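Local atomic coordinates of oxidoreductase, NAD-binding/iron-sulfur cluster-binding protein (Nitratireductor pacificus pht-3B, PDB entry 6ZXU), a protein that acts as a catabolic reductive dehalogenase, an oxidoreductase that carries cobalamin (B12) and two 4Fe-4S clusters. Residues L326-K340 against T576-C588. Sequence-based numbering, arbitrary orientation.
With SF4 (iron/sulfur cluster), chain E.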
loop_
_atom_site.group_PDB
_atom_site.type_symbol
_atom_site.label_atom_id
_atom_site.label_comp_id
_atom_site.label_asym_id
_atom_site.label_seq_id
_atom_site.Cartn_x
_atom_site.Cartn_y
_atom_site.Cartn_z
ATOM N N LEU A 326 5.182 -6.320 27.125
ATOM C CA LEU A 326 4.148 -7.339 26.873
ATOM C C LEU A 326 4.647 -8.801 27.114
ATOM O O LEU A 326 4.041 -9.764 26.632
ATOM C CB LEU A 326 3.655 -7.215 25.438
ATOM C CG LEU A 326 2.647 -6.143 25.058
ATOM C CD1 LEU A 326 3.018 -4.798 25.460
ATOM C CD2 LEU A 326 2.437 -6.045 23.523
ATOM N N GLY A 327 5.764 -8.959 27.784
ATOM C CA GLY A 327 6.297 -10.294 28.055
ATOM C C GLY A 327 7.438 -10.650 27.133
ATOM O O GLY A 327 7.766 -9.929 26.157
ATOM N N GLU A 328 8.050 -11.798 27.416
ATOM C CA GLU A 328 9.281 -12.217 26.708
ATOM C C GLU A 328 8.986 -12.616 25.316
ATOM O O GLU A 328 9.754 -12.271 24.405
ATOM C CB GLU A 328 10.015 -13.408 27.453
ATOM N N LYS A 329 7.915 -13.356 25.088
ATOM C CA LYS A 329 7.681 -13.867 23.694
ATOM C C LYS A 329 7.476 -12.756 22.693
ATOM O O LYS A 329 8.105 -12.740 21.571
ATOM C CB LYS A 329 6.515 -14.839 23.623
ATOM C CG LYS A 329 6.562 -15.643 22.319
ATOM C CD LYS A 329 5.372 -16.581 22.144
ATOM C CE LYS A 329 5.570 -18.044 22.639
ATOM N NZ LYS A 329 4.426 -18.901 22.146
ATOM N N ALA A 330 6.659 -11.765 23.107
ATOM C CA ALA A 330 6.449 -10.605 22.253
ATOM C C ALA A 330 7.763 -9.838 21.959
ATOM O O ALA A 330 8.018 -9.392 20.823
ATOM C CB ALA A 330 5.423 -9.718 22.892
ATOM N N LYS A 331 8.608 -9.710 22.969
ATOM C CA LYS A 331 9.921 -9.094 22.806
ATOM C C LYS A 331 10.807 -9.871 21.805
ATOM O O LYS A 331 11.427 -9.284 20.895
ATOM C CB LYS A 331 10.577 -8.990 24.169
ATOM C CG LYS A 331 11.843 -8.188 24.170
ATOM C CD LYS A 331 12.459 -8.259 25.564
ATOM C CE LYS A 331 13.878 -7.680 25.520
ATOM N NZ LYS A 331 14.547 -7.517 26.882
ATOM N N GLN A 332 10.855 -11.175 21.974
ATOM C CA GLN A 332 11.690 -12.043 21.121
ATOM C C GLN A 332 11.216 -11.959 19.658
ATOM O O GLN A 332 12.063 -11.995 18.742
ATOM C CB GLN A 332 11.662 -13.551 21.555
ATOM N N GLU A 333 9.893 -11.847 19.448
ATOM C CA GLU A 333 9.336 -11.923 18.089
ATOM C C GLU A 333 9.152 -10.607 17.399
ATOM O O GLU A 333 8.910 -10.586 16.182
ATOM C CB GLU A 333 8.041 -12.676 18.092
ATOM C CG GLU A 333 8.260 -14.185 18.243
ATOM C CD GLU A 333 9.011 -14.867 17.001
ATOM O OE1 GLU A 333 8.588 -14.746 15.791
ATOM O OE2 GLU A 333 10.089 -15.503 17.242
ATOM N N LYS A 334 9.441 -9.503 18.107
ATOM C CA LYS A 334 9.151 -8.168 17.626
ATOM C C LYS A 334 9.826 -7.882 16.302
ATOM O O LYS A 334 9.170 -7.316 15.398
ATOM C CB LYS A 334 9.494 -7.098 18.664
ATOM C CG LYS A 334 9.788 -5.639 18.163
ATOM C CD LYS A 334 8.696 -5.004 17.508
ATOM C CE LYS A 334 8.885 -3.494 17.216
ATOM N NZ LYS A 334 10.062 -3.037 16.456
ATOM N N LYS A 335 11.121 -8.179 16.158
ATOM C CA LYS A 335 11.831 -7.770 14.893
ATOM C C LYS A 335 11.436 -8.721 13.741
ATOM O O LYS A 335 11.438 -8.345 12.574
ATOM C CB LYS A 335 13.377 -7.810 15.015
ATOM N N ARG A 336 11.052 -9.929 14.089
ATOM C CA ARG A 336 10.903 -10.982 13.068
ATOM C C ARG A 336 9.514 -11.062 12.461
ATOM O O ARG A 336 9.352 -11.512 11.321
ATOM C CB ARG A 336 11.170 -12.298 13.776
ATOM C CG ARG A 336 11.271 -13.430 12.884
ATOM C CD ARG A 336 11.375 -14.740 13.645
ATOM N NE ARG A 336 11.117 -15.718 12.591
ATOM C CZ ARG A 336 10.136 -16.608 12.629
ATOM N NH1 ARG A 336 9.314 -16.665 13.691
ATOM N NH2 ARG A 336 10.031 -17.520 11.643
ATOM N N PHE A 337 8.488 -10.717 13.230
ATOM C CA PHE A 337 7.122 -11.143 12.906
ATOM C C PHE A 337 6.594 -10.713 11.512
ATOM O O PHE A 337 5.879 -11.484 10.883
ATOM C CB PHE A 337 6.130 -10.784 13.995
ATOM C CG PHE A 337 5.658 -9.352 13.935
ATOM C CD1 PHE A 337 6.379 -8.373 14.521
ATOM C CD2 PHE A 337 4.486 -9.025 13.266
ATOM C CE1 PHE A 337 5.978 -7.041 14.498
ATOM C CE2 PHE A 337 4.070 -7.705 13.226
ATOM C CZ PHE A 337 4.832 -6.715 13.809
ATOM N N PRO A 338 7.022 -9.559 10.996
ATOM C CA PRO A 338 6.571 -9.240 9.666
ATOM C C PRO A 338 7.537 -9.619 8.549
ATOM O O PRO A 338 7.294 -9.280 7.364
ATOM C CB PRO A 338 6.461 -7.683 9.713
ATOM C CG PRO A 338 7.591 -7.273 10.627
ATOM C CD PRO A 338 7.834 -8.452 11.561
ATOM N N MET A 339 8.600 -10.318 8.917
ATOM C CA MET A 339 9.680 -10.634 7.967
ATOM C C MET A 339 9.958 -12.132 7.878
ATOM O O MET A 339 11.048 -12.549 7.569
ATOM C CB MET A 339 10.953 -9.904 8.404
ATOM C CG MET A 339 10.865 -8.399 8.122
ATOM S SD MET A 339 10.934 -8.072 6.394
ATOM C CE MET A 339 10.004 -6.537 6.140
ATOM N N LYS A 340 8.942 -12.921 8.112
ATOM C CA LYS A 340 9.058 -14.330 8.046
ATOM C C LYS A 340 8.990 -14.854 6.611
ATOM O O LYS A 340 9.510 -15.901 6.324
ATOM C CB LYS A 340 7.933 -14.980 8.846
ATOM C CG LYS A 340 7.830 -14.522 10.263
ATOM C CD LYS A 340 6.822 -15.459 10.975
ATOM C CE LYS A 340 5.954 -14.773 11.978
ATOM N NZ LYS A 340 5.114 -15.698 12.790
ATOM N N THR A 576 -1.922 -6.615 19.382
ATOM C CA THR A 576 -0.467 -6.668 19.280
ATOM C C THR A 576 0.103 -8.071 19.513
ATOM O O THR A 576 0.948 -8.579 18.756
ATOM C CB THR A 576 0.220 -5.669 20.282
ATOM O OG1 THR A 576 -0.246 -4.366 20.000
ATOM C CG2 THR A 576 1.721 -5.662 20.073
ATOM N N LYS A 577 -0.363 -8.731 20.582
ATOM C CA LYS A 577 0.165 -10.040 20.918
ATOM C C LYS A 577 -0.147 -11.042 19.801
ATOM O O LYS A 577 0.731 -11.833 19.414
ATOM C CB LYS A 577 -0.434 -10.516 22.233
ATOM C CG LYS A 577 0.287 -9.894 23.402
ATOM C CD LYS A 577 -0.407 -10.201 24.737
ATOM C CE LYS A 577 0.576 -9.961 25.894
ATOM N NZ LYS A 577 -0.171 -9.643 27.133
ATOM N N TYR A 578 -1.357 -11.023 19.243
ATOM C CA TYR A 578 -1.671 -11.920 18.142
ATOM C C TYR A 578 -0.782 -11.652 16.918
ATOM O O TYR A 578 -0.137 -12.557 16.397
ATOM C CB TYR A 578 -3.168 -11.887 17.777
ATOM C CG TYR A 578 -3.535 -12.913 16.739
ATOM C CD1 TYR A 578 -3.667 -14.249 17.075
ATOM C CD2 TYR A 578 -3.670 -12.574 15.400
ATOM C CE1 TYR A 578 -3.954 -15.221 16.109
ATOM C CE2 TYR A 578 -3.978 -13.530 14.449
ATOM C CZ TYR A 578 -4.130 -14.867 14.809
ATOM O OH TYR A 578 -4.422 -15.818 13.855
ATOM N N ARG A 579 -0.698 -10.428 16.478
ATOM C CA ARG A 579 0.078 -10.138 15.300
ATOM C C ARG A 579 1.583 -10.474 15.456
ATOM O O ARG A 579 2.200 -11.032 14.544
ATOM C CB ARG A 579 -0.087 -8.665 14.914
ATOM C CG ARG A 579 -1.481 -8.267 14.519
ATOM C CD ARG A 579 -1.608 -6.861 13.891
ATOM N NE ARG A 579 -1.063 -6.837 12.567
ATOM C CZ ARG A 579 -0.291 -5.920 12.075
ATOM N NH1 ARG A 579 0.096 -6.001 10.822
ATOM N NH2 ARG A 579 0.027 -4.881 12.792
ATOM N N VAL A 580 2.180 -10.117 16.606
ATOM C CA VAL A 580 3.611 -10.306 16.843
ATOM C C VAL A 580 3.937 -11.800 17.015
ATOM O O VAL A 580 4.952 -12.272 16.529
ATOM C CB VAL A 580 4.080 -9.513 18.051
ATOM C CG1 VAL A 580 5.491 -9.866 18.482
ATOM C CG2 VAL A 580 4.019 -8.002 17.684
ATOM N N THR A 581 3.074 -12.502 17.728
ATOM C CA THR A 581 3.401 -13.857 18.186
ATOM C C THR A 581 2.655 -15.055 17.552
ATOM O O THR A 581 3.054 -16.168 17.765
ATOM C CB THR A 581 3.288 -14.037 19.731
ATOM O OG1 THR A 581 1.938 -14.140 20.093
ATOM C CG2 THR A 581 3.932 -12.917 20.518
ATOM N N GLN A 582 1.572 -14.886 16.818
ATOM C CA GLN A 582 0.944 -16.050 16.233
ATOM C C GLN A 582 1.846 -16.710 15.176
ATOM O O GLN A 582 2.611 -16.028 14.462
ATOM C CB GLN A 582 -0.441 -15.728 15.698
ATOM C CG GLN A 582 -0.496 -14.850 14.431
ATOM C CD GLN A 582 -0.601 -15.693 13.173
ATOM O OE1 GLN A 582 -0.769 -16.905 13.240
ATOM N NE2 GLN A 582 -0.568 -15.049 12.038
ATOM N N MET A 583 1.806 -18.045 15.118
ATOM C CA MET A 583 2.811 -18.817 14.437
ATOM C C MET A 583 2.320 -19.523 13.159
ATOM O O MET A 583 3.106 -20.222 12.529
ATOM C CB MET A 583 3.353 -19.909 15.378
ATOM C CG MET A 583 4.015 -19.355 16.619
ATOM S SD MET A 583 4.544 -20.663 17.822
ATOM C CE MET A 583 2.932 -21.201 18.531
ATOM N N LYS A 584 1.053 -19.319 12.784
ATOM C CA LYS A 584 0.497 -19.908 11.589
ATOM C C LYS A 584 0.358 -18.886 10.440
ATOM O O LYS A 584 -0.421 -19.051 9.514
ATOM C CB LYS A 584 -0.758 -20.650 11.892
ATOM C CG LYS A 584 -0.667 -21.579 13.104
ATOM C CD LYS A 584 -1.466 -22.834 13.030
ATOM C CE LYS A 584 -2.929 -22.634 12.993
ATOM N NZ LYS A 584 -3.670 -23.796 12.367
ATOM N N GLY A 585 1.131 -17.858 10.521
ATOM C CA GLY A 585 1.253 -16.888 9.469
ATOM C C GLY A 585 2.210 -15.785 9.865
ATOM O O GLY A 585 2.851 -15.821 10.934
ATOM N N SER A 586 2.250 -14.726 9.049
ATOM C CA SER A 586 3.067 -13.538 9.344
ATOM C C SER A 586 2.177 -12.296 9.620
ATOM O O SER A 586 1.665 -11.697 8.702
ATOM C CB SER A 586 3.948 -13.269 8.157
ATOM O OG SER A 586 4.988 -12.446 8.541
ATOM N N ALA A 587 1.968 -11.997 10.886
ATOM C CA ALA A 587 1.105 -10.868 11.369
ATOM C C ALA A 587 -0.353 -11.121 10.996
ATOM O O ALA A 587 -0.778 -12.259 10.930
ATOM C CB ALA A 587 1.636 -9.557 10.846
ATOM N N CYS A 588 -1.153 -10.094 10.793
ATOM C CA CYS A 588 -2.581 -10.212 10.625
ATOM C C CYS A 588 -3.193 -8.906 10.156
ATOM O O CYS A 588 -2.757 -7.837 10.604
ATOM C CB CYS A 588 -3.286 -10.620 11.929
ATOM S SG CYS A 588 -5.117 -10.883 11.835
HETATM FE FE1 SF4 E . -5.650 -7.255 15.009
HETATM FE FE2 SF4 E . -6.026 -9.311 13.189
HETATM FE FE3 SF4 E . -7.572 -6.993 13.002
HETATM FE FE4 SF4 E . -7.948 -8.789 15.048
HETATM S S1 SF4 E . -8.232 -9.131 12.888
HETATM S S2 SF4 E . -7.794 -6.542 15.182
HETATM S S3 SF4 E . -5.813 -9.487 15.389
HETATM S S4 SF4 E . -5.359 -7.156 12.827
HETATM O O HOH W 1 3.113 -18.109 20.029
HETATM O O HOH W 2 6.095 -14.363 15.197
HETATM O O HOH W 3 6.568 -11.774 6.183
#
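Helix 328-333 crosses helix 576-581 with their N-to-C directions 48° apart and their axes 9.2 Å apart at closest approach, and Phe337, after helix 328-333, packs on Val580. The CG2 methyl of Val580 sits over one ring face, 4.0 Å from the centroid of the Phe337 ring in a CH-pi contact. Pro338 CD lies over the opposite face, toward its rim, and Ala587 CB meets the ring edge, 3.8 Å from Phe337 CD2. With chi1 at 81°, CG of Phe337 lies between the backbone N and the carbonyl carbon, which turns the ring in over Val580. The other branch of Val580, CG1, points to helix 328-333 and packs 3.8 Å from Glu333 CB. Shortening Phe337 to an alanine is likely to open a gap between Val580 and Ala587, leaving both without their aromatic partner.

Segment 576-588 lies in the 4Fe-4S dicluster domain, of the ferredoxin type. Its Cys588 SG binds iron FE2 of the 4Fe-4S cluster, and Cys588 O accepts a hydrogen bond from the cobalamin. Arg579 NE donates to a lone pair of that same Cys588 O, in the carbonyl plane, though the oxygen is tilted out of the guanidinium plane, so the loop after the helix is tied back beside both cofactors.

Polar groups fasten this loop to segment 326-340. Ser586 OG donates to Phe337 O at 2.7 Å, in the carbonyl plane. Lys340 reaches across with its chain bent at chi3. Its NZ donates to Gly585 O at 2.9 Å and more weakly to Gln582 O. A water takes a third bond from Lys340 NZ and donates to Glu333 OE1 and Val580 O. Glu333 OE1 also forms a salt bridge with Arg336 NH1, on its syn side. At the other end, Leu326 CD2 touches Thr576 CG2 at 3.5 Å.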